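Local coordinates for mannosylglycerate hydrolase MGH1-like glycoside hydrolase domain-containing protein (Thermus thermophilus HB8, PDB 4WVA), which hydrolyses mannosylglycerate to mannose and glycerate, and also glucosylglycerate to glucose and glycerate, as a glycoside hydrolase of family 63, at residues R50-L55 with R125-Y130; G64-L69 with H139-H144; F237-Q242 with L306-P311. All blocks are in the same frame, centred on the assembly; numbering follows the deposited sequence.

Contact 1: residues R50-L55 with R125-Y130; sequences RAWQEL and RERARY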
# COMPACT_ATOMS: atom_id res chain seq x y z
N ARG A 50 -5.89 -28.35 23.38
CA ARG A 50 -4.77 -27.92 24.19
C ARG A 50 -4.16 -26.62 23.68
O ARG A 50 -3.75 -25.78 24.48
CB ARG A 50 -3.71 -29.03 24.24
CG ARG A 50 -2.50 -28.71 25.09
CD ARG A 50 -2.86 -28.50 26.54
NE ARG A 50 -1.68 -28.19 27.34
CZ ARG A 50 -1.10 -26.98 27.42
NH1 ARG A 50 -1.59 -25.95 26.72
NH2 ARG A 50 -0.05 -26.81 28.21
N ALA A 51 -4.13 -26.44 22.35
CA ALA A 51 -3.64 -25.20 21.74
C ALA A 51 -4.53 -24.02 22.14
O ALA A 51 -4.05 -22.98 22.54
CB ALA A 51 -3.57 -25.35 20.24
N TRP A 52 -5.84 -24.20 22.06
CA TRP A 52 -6.76 -23.15 22.49
C TRP A 52 -6.59 -22.86 23.98
O TRP A 52 -6.59 -21.71 24.41
CB TRP A 52 -8.20 -23.55 22.25
CG TRP A 52 -8.67 -23.49 20.85
CD1 TRP A 52 -9.02 -24.52 20.06
CD2 TRP A 52 -8.90 -22.30 20.08
NE1 TRP A 52 -9.44 -24.07 18.84
CE2 TRP A 52 -9.38 -22.70 18.83
CE3 TRP A 52 -8.75 -20.93 20.34
CZ2 TRP A 52 -9.71 -21.79 17.83
CZ3 TRP A 52 -9.06 -20.03 19.33
CH2 TRP A 52 -9.55 -20.45 18.12
N GLN A 53 -6.45 -23.92 24.77
CA GLN A 53 -6.42 -23.75 26.22
C GLN A 53 -5.27 -22.85 26.66
O GLN A 53 -5.42 -22.05 27.59
CB GLN A 53 -6.35 -25.11 26.92
CG GLN A 53 -7.68 -25.87 26.91
CD GLN A 53 -8.78 -25.15 27.66
OE1 GLN A 53 -8.52 -24.44 28.66
NE2 GLN A 53 -10.02 -25.30 27.19
N GLU A 54 -4.12 -22.99 26.00
CA GLU A 54 -2.97 -22.13 26.25
C GLU A 54 -3.38 -20.66 26.25
O GLU A 54 -2.96 -19.90 27.12
CB GLU A 54 -1.85 -22.36 25.22
CG GLU A 54 -0.54 -21.68 25.59
CD GLU A 54 0.29 -22.43 26.61
OE1 GLU A 54 0.12 -23.67 26.72
OE2 GLU A 54 1.15 -21.79 27.28
N LEU A 55 -4.17 -20.25 25.25
CA LEU A 55 -4.50 -18.84 25.09
C LEU A 55 -5.70 -18.46 25.96
O LEU A 55 -5.79 -17.33 26.45
CB LEU A 55 -4.76 -18.53 23.63
CG LEU A 55 -3.60 -18.93 22.71
CD1 LEU A 55 -3.93 -18.51 21.30
CD2 LEU A 55 -2.28 -18.35 23.22
N ARG A 125 -15.54 -21.90 16.53
CA ARG A 125 -16.44 -20.76 16.66
C ARG A 125 -16.61 -20.37 18.12
O ARG A 125 -16.59 -19.19 18.46
CB ARG A 125 -17.79 -21.03 15.99
CG ARG A 125 -17.72 -20.99 14.47
CD ARG A 125 -19.11 -21.06 13.83
NE ARG A 125 -19.66 -22.41 13.91
CZ ARG A 125 -19.56 -23.35 12.97
NH1 ARG A 125 -18.94 -23.13 11.81
NH2 ARG A 125 -20.10 -24.54 13.20
N GLU A 126 -16.77 -21.37 19.00
CA GLU A 126 -16.93 -21.08 20.42
C GLU A 126 -15.70 -20.38 21.00
O GLU A 126 -15.83 -19.38 21.71
CB GLU A 126 -17.27 -22.34 21.24
CG GLU A 126 -17.66 -22.00 22.68
CD GLU A 126 -17.96 -23.20 23.57
OE1 GLU A 126 -17.54 -24.33 23.25
OE2 GLU A 126 -18.60 -22.99 24.62
N ARG A 127 -14.52 -20.88 20.66
CA ARG A 127 -13.29 -20.31 21.23
C ARG A 127 -13.01 -18.91 20.67
O ARG A 127 -12.62 -18.01 21.40
CB ARG A 127 -12.10 -21.22 20.98
CG ARG A 127 -12.22 -22.60 21.59
CD ARG A 127 -12.02 -22.63 23.09
NE ARG A 127 -12.24 -24.00 23.55
CZ ARG A 127 -13.44 -24.56 23.71
NH1 ARG A 127 -14.54 -23.84 23.54
NH2 ARG A 127 -13.55 -25.83 24.05
N ALA A 128 -13.18 -18.74 19.36
CA ALA A 128 -12.92 -17.44 18.73
C ALA A 128 -13.90 -16.38 19.19
O ALA A 128 -13.51 -15.25 19.44
CB ALA A 128 -12.94 -17.55 17.22
N ARG A 129 -15.18 -16.72 19.33
CA ARG A 129 -16.14 -15.76 19.84
C ARG A 129 -15.81 -15.33 21.26
O ARG A 129 -16.04 -14.17 21.62
CB ARG A 129 -17.57 -16.29 19.76
CG ARG A 129 -18.08 -16.24 18.34
CD ARG A 129 -19.57 -16.49 18.18
NE ARG A 129 -19.83 -16.75 16.76
CZ ARG A 129 -19.89 -15.82 15.80
NH1 ARG A 129 -19.78 -14.50 16.06
NH2 ARG A 129 -20.11 -16.21 14.55
N TYR A 130 -15.26 -16.25 22.04
CA TYR A 130 -14.89 -15.97 23.42
C TYR A 130 -13.67 -15.04 23.48
O TYR A 130 -13.67 -14.07 24.22
CB TYR A 130 -14.63 -17.29 24.16
CG TYR A 130 -14.28 -17.11 25.62
CD1 TYR A 130 -15.25 -16.82 26.56
CD2 TYR A 130 -12.97 -17.24 26.06
CE1 TYR A 130 -14.93 -16.68 27.90
CE2 TYR A 130 -12.64 -17.10 27.39
CZ TYR A 130 -13.63 -16.80 28.31
OH TYR A 130 -13.32 -16.67 29.64
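R127 lays the start of its side chain over one face of the W52 indole. Its CB stands 3.4 Å from the centroid of the six-membered ring, 13° off the ring normal, a CH-pi contact. CG follows over the five-membered ring, 3.7 Å from W52 CD2. The R127 chain then bends at its second torsion, which turns it off the ring. CD ends 4.0 Å from W52 CB. The guanidinium therefore does not stack on the indole. The two planes are 70° apart, and W52 CB lies near the edge of the guanidinium. Beyond the ring, the backbone N of A128 comes within 4.2 Å of W52 CH2.

This is the close part of the contact, and W52 is buried. L114 of helix 107-117 also packs against it, and W52 NE1 is hydrogen-bonded to D118. With an alanine at W52, the R127 methylenes would probably lose the ring they lie on, and D118 its indole donor.

The other side is looser and more polar. Q53 NE2 is 4.5 Å from R127 NE and is hydrogen-bonded instead to E49, one turn back. R127 NH1 gives a hydrogen bond of 3.1 Å to E126 OE1, within a salt bridge, and meets it from above the carboxylate plane. R127 NH2 makes a second salt bridge, to E49.

The helix segments run almost parallel, 13° apart, with axes 11.3 Å from each other. The W52 ring and the first carbons of R127 meet in that gap. R127 thus has two roles: its aliphatic part covers the tryptophan, while its charged end joins acids of both helices. E49 and E126 probably balance its charge at this partly exposed margin.

Contact 2: residues G64-L69 with H139-H144; sequences GPDGML and HRWLYH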
# COMPACT_ATOMS: atom_id res chain seq x y z
N GLY A 64 -6.05 -7.74 32.53
CA GLY A 64 -6.50 -6.77 33.54
C GLY A 64 -7.82 -6.13 33.14
O GLY A 64 -8.32 -6.27 32.01
N PRO A 65 -8.41 -5.40 34.09
CA PRO A 65 -9.72 -4.82 33.86
C PRO A 65 -9.77 -3.77 32.76
O PRO A 65 -10.83 -3.55 32.18
CB PRO A 65 -10.08 -4.20 35.21
CG PRO A 65 -8.82 -4.12 35.98
CD PRO A 65 -7.92 -5.20 35.47
N ASP A 66 -8.64 -3.13 32.47
CA ASP A 66 -8.58 -2.14 31.40
C ASP A 66 -8.19 -2.74 30.04
O ASP A 66 -8.00 -2.00 29.08
CB ASP A 66 -7.62 -1.01 31.78
CG ASP A 66 -6.19 -1.50 32.02
OD1 ASP A 66 -5.93 -2.73 31.98
OD2 ASP A 66 -5.32 -0.63 32.26
N GLY A 67 -8.07 -4.06 29.97
CA GLY A 67 -7.72 -4.75 28.72
C GLY A 67 -6.25 -5.10 28.59
O GLY A 67 -5.87 -5.87 27.69
N MET A 68 -5.41 -4.57 29.47
CA MET A 68 -3.98 -4.84 29.36
C MET A 68 -3.71 -6.33 29.53
O MET A 68 -4.20 -6.95 30.47
CB MET A 68 -3.18 -4.09 30.41
CG MET A 68 -1.70 -4.18 30.12
SD MET A 68 -0.65 -3.59 31.44
CE MET A 68 -0.84 -5.01 32.53
N LEU A 69 -2.91 -6.89 28.62
CA LEU A 69 -2.43 -8.26 28.77
C LEU A 69 -0.97 -8.18 29.22
O LEU A 69 -0.14 -7.63 28.52
CB LEU A 69 -2.56 -9.02 27.45
CG LEU A 69 -2.42 -10.54 27.55
CD1 LEU A 69 -3.56 -11.16 28.32
CD2 LEU A 69 -2.37 -11.12 26.15
N HIS A 139 -5.80 -4.81 22.26
CA HIS A 139 -5.34 -3.90 21.23
C HIS A 139 -5.78 -2.47 21.57
O HIS A 139 -5.01 -1.52 21.46
CB HIS A 139 -5.86 -4.32 19.86
CG HIS A 139 -5.13 -5.48 19.24
ND1 HIS A 139 -4.81 -6.65 19.92
CD2 HIS A 139 -4.67 -5.64 17.98
CE1 HIS A 139 -4.18 -7.47 19.08
NE2 HIS A 139 -4.11 -6.89 17.90
N ARG A 140 -7.02 -2.32 22.02
CA ARG A 140 -7.50 -1.00 22.41
C ARG A 140 -6.67 -0.37 23.52
O ARG A 140 -6.36 0.81 23.47
CB ARG A 140 -8.96 -1.09 22.82
CG ARG A 140 -9.57 0.26 23.12
CD ARG A 140 -11.01 0.07 23.53
NE ARG A 140 -11.81 -0.49 22.45
CZ ARG A 140 -12.50 -1.62 22.50
NH1 ARG A 140 -12.50 -2.39 23.59
NH2 ARG A 140 -13.22 -1.98 21.44
N TRP A 141 -6.32 -1.17 24.54
CA TRP A 141 -5.45 -0.73 25.61
C TRP A 141 -4.11 -0.25 25.07
O TRP A 141 -3.58 0.77 25.51
CB TRP A 141 -5.27 -1.85 26.67
CG TRP A 141 -4.36 -1.41 27.75
CD1 TRP A 141 -4.71 -0.72 28.87
CD2 TRP A 141 -2.94 -1.55 27.79
NE1 TRP A 141 -3.61 -0.42 29.61
CE2 TRP A 141 -2.50 -0.92 28.97
CE3 TRP A 141 -2.00 -2.16 26.95
CZ2 TRP A 141 -1.16 -0.88 29.34
CZ3 TRP A 141 -0.67 -2.11 27.32
CH2 TRP A 141 -0.27 -1.47 28.50
N LEU A 142 -3.52 -1.01 24.15
CA LEU A 142 -2.24 -0.62 23.60
C LEU A 142 -2.28 0.80 23.03
O LEU A 142 -1.42 1.60 23.36
CB LEU A 142 -1.77 -1.63 22.53
CG LEU A 142 -1.30 -2.99 23.02
CD1 LEU A 142 -1.15 -3.94 21.84
CD2 LEU A 142 0.01 -2.90 23.78
N TYR A 143 -3.26 1.12 22.20
CA TYR A 143 -3.34 2.47 21.63
C TYR A 143 -3.70 3.53 22.67
O TYR A 143 -3.12 4.60 22.68
CB TYR A 143 -4.30 2.52 20.44
CG TYR A 143 -3.77 1.68 19.32
CD1 TYR A 143 -2.68 2.11 18.59
CD2 TYR A 143 -4.31 0.44 19.03
CE1 TYR A 143 -2.16 1.34 17.58
CE2 TYR A 143 -3.78 -0.35 18.03
CZ TYR A 143 -2.72 0.10 17.30
OH TYR A 143 -2.16 -0.65 16.30
N HIS A 144 -4.62 3.21 23.56
CA HIS A 144 -5.03 4.18 24.58
C HIS A 144 -3.87 4.52 25.53
O HIS A 144 -3.66 5.70 25.86
CB HIS A 144 -6.23 3.66 25.39
CG HIS A 144 -6.74 4.63 26.43
ND1 HIS A 144 -6.54 4.44 27.78
CD2 HIS A 144 -7.44 5.78 26.31
CE1 HIS A 144 -7.09 5.44 28.45
NE2 HIS A 144 -7.65 6.26 27.58
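M68 lies along one face of the W141 indole, and the two side chains point the same way. Its CG sits 3.3 Å from the centroid of the six-membered ring, 8° off the normal, in a CH-pi contact. SD follows at 4.0 Å from the same centroid but obliquely, which adds a Met-aromatic contact. M68 CB covers the fused bond, 3.5 Å from W141 CE2. With chi1 at 179°, W141 sends its ring out from the helix toward the loop.

D66 meets the pyrrole part of the ring. Its carboxylate is tilted 55° from the indole, and OD2 is 3.2 Å from W141 NE1. The other oxygen, OD1, accepts a hydrogen bond of 3.2 Å from the backbone N of M68. This closes an Asx turn and holds the carboxylate beside the ring. Between them, G67 ends a type I turn begun at G64. Its positive phi suits glycine. G67 C is 3.9 Å from W141 CB, and a CB on G67 would also come close to that atom.

The loop follows helix 48-62 and leads into strand 72-74. W141 belongs to the long helix 121-146 and also touches T102, just beyond strand 97-98. The contact therefore fastens the helix-to-strand connection onto helix 121-146, whose other flank, through H139 and Y143, packs on helix 235-254.

Contact 3: residues F237-Q242 with L306-P311; sequences FNAILQ and LFAGTP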
# COMPACT_ATOMS: atom_id res chain seq x y z
N PHE A 237 7.97 -4.96 18.09
CA PHE A 237 6.66 -4.87 18.74
C PHE A 237 5.64 -4.37 17.73
O PHE A 237 4.58 -4.93 17.57
CB PHE A 237 6.73 -3.93 19.94
CG PHE A 237 5.57 -4.04 20.88
CD1 PHE A 237 4.34 -3.51 20.56
CD2 PHE A 237 5.72 -4.66 22.12
CE1 PHE A 237 3.28 -3.61 21.43
CE2 PHE A 237 4.66 -4.76 22.99
CZ PHE A 237 3.44 -4.24 22.65
N ASN A 238 5.99 -3.32 17.00
CA ASN A 238 5.06 -2.71 16.07
C ASN A 238 4.78 -3.51 14.81
O ASN A 238 3.65 -3.51 14.31
CB ASN A 238 5.50 -1.28 15.75
CG ASN A 238 5.08 -0.33 16.85
OD1 ASN A 238 3.93 0.09 16.91
ND2 ASN A 238 6.01 -0.03 17.77
N ALA A 239 5.79 -4.21 14.29
CA ALA A 239 5.56 -5.08 13.15
C ALA A 239 4.63 -6.20 13.55
O ALA A 239 3.71 -6.56 12.80
CB ALA A 239 6.86 -5.64 12.63
N ILE A 240 4.86 -6.75 14.73
CA ILE A 240 4.00 -7.83 15.25
C ILE A 240 2.56 -7.34 15.49
O ILE A 240 1.57 -8.04 15.15
CB ILE A 240 4.65 -8.48 16.50
CG1 ILE A 240 5.83 -9.37 16.05
CG2 ILE A 240 3.65 -9.29 17.33
CD1 ILE A 240 6.72 -9.78 17.18
N LEU A 241 2.42 -6.14 16.03
CA LEU A 241 1.10 -5.52 16.22
C LEU A 241 0.38 -5.27 14.90
O LEU A 241 -0.82 -5.52 14.78
CB LEU A 241 1.22 -4.25 17.04
CG LEU A 241 -0.04 -3.39 17.24
CD1 LEU A 241 -1.20 -4.19 17.82
CD2 LEU A 241 0.27 -2.20 18.13
N GLN A 242 1.09 -4.77 13.89
CA GLN A 242 0.47 -4.55 12.58
C GLN A 242 -0.04 -5.87 12.02
O GLN A 242 -1.16 -5.95 11.52
CB GLN A 242 1.45 -3.89 11.62
CG GLN A 242 0.96 -3.76 10.17
CD GLN A 242 -0.13 -2.71 9.95
OE1 GLN A 242 -0.47 -1.93 10.85
NE2 GLN A 242 -0.69 -2.71 8.75
N LEU A 306 8.52 -7.53 7.35
CA LEU A 306 8.12 -8.53 6.36
C LEU A 306 6.92 -9.36 6.84
O LEU A 306 6.02 -9.68 6.06
CB LEU A 306 9.29 -9.44 6.04
CG LEU A 306 10.52 -8.78 5.42
CD1 LEU A 306 11.72 -9.71 5.54
CD2 LEU A 306 10.27 -8.38 3.97
N PHE A 307 6.94 -9.73 8.12
CA PHE A 307 5.87 -10.50 8.74
C PHE A 307 4.59 -9.67 8.84
O PHE A 307 3.49 -10.21 8.82
CB PHE A 307 6.37 -10.94 10.13
CG PHE A 307 5.45 -11.89 10.87
CD1 PHE A 307 5.27 -13.19 10.43
CD2 PHE A 307 4.80 -11.50 12.03
CE1 PHE A 307 4.48 -14.08 11.12
CE2 PHE A 307 4.02 -12.39 12.74
CZ PHE A 307 3.84 -13.67 12.28
N ALA A 308 4.75 -8.36 9.00
CA ALA A 308 3.61 -7.44 8.98
C ALA A 308 2.98 -7.29 7.58
O ALA A 308 1.79 -7.06 7.44
CB ALA A 308 4.02 -6.08 9.52
N GLY A 309 3.80 -7.39 6.54
CA GLY A 309 3.33 -7.27 5.16
C GLY A 309 3.19 -5.84 4.67
O GLY A 309 2.44 -5.58 3.72
N THR A 310 3.93 -4.92 5.28
CA THR A 310 3.90 -3.48 4.92
C THR A 310 4.87 -3.02 3.82
O THR A 310 4.54 -2.11 3.05
CB THR A 310 4.09 -2.58 6.18
OG1 THR A 310 5.41 -2.72 6.72
CG2 THR A 310 3.07 -2.88 7.23
N PRO A 311 6.09 -3.60 3.73
CA PRO A 311 6.97 -3.03 2.71
C PRO A 311 6.53 -3.35 1.29
O PRO A 311 5.80 -4.32 1.07
CB PRO A 311 8.31 -3.75 2.94
CG PRO A 311 8.05 -4.84 3.85
CD PRO A 311 6.79 -4.55 4.60
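A308 points its methyl group at the flank of helix 235-254, where A239 and Q242 lie one turn apart. A308 CB is 3.3 Å from the backbone O of A239 and 4.2 Å from A239 CB. Two such small side chains let the backbones come close, with CA atoms 5.2 Å apart. Q242 leans over the same methyl. Its CG is placed anti to the backbone N (chi1 173°), and this carries it 3.9 Å from A308 CB.

The Q242 chain then crosses T310 at a slant. Here the touching atoms are Q242 CG and T310 CG2, 3.7 Å apart. T310 thus offers its methyl to the helix, while its hydroxyl is hydrogen-bonded to E274 of helix 260-275. G309 makes the turn between A308 and T310. It leaves the helix with positive phi, and both neighbours can face helix 235-254. L273 packs against A308 and T310 as well.

The contact is buried and mostly apolar. It is close alanine-to-alanine packing between a long helix and the C-terminal end of a short one, within the (alpha/alpha)6 barrel of this family.

Overall arrangement
From the N terminus, helix 48-62 comes first, and contact 1 opens on it. Contact 2 opens just after, in the loop leading to strand 72-74. Both close on helix 121-146, contact 1 near its start and contact 2 near its end. Their segments alternate along the chain, so the two cross, each bridging 69 residues. Contact 3 follows in series. It closes a loop of 63 residues, from helix 235-254 to the end of helix 305-308. Contacts 2 and 3 touch: H139, L142 and Y143 pack on L241, and L142 also on F237. Helix 121-146 thus links helix 48-62 and the loop after it to helix 235-254. Contacts 1 and 3 stay about 12 Å apart at their nearest atoms.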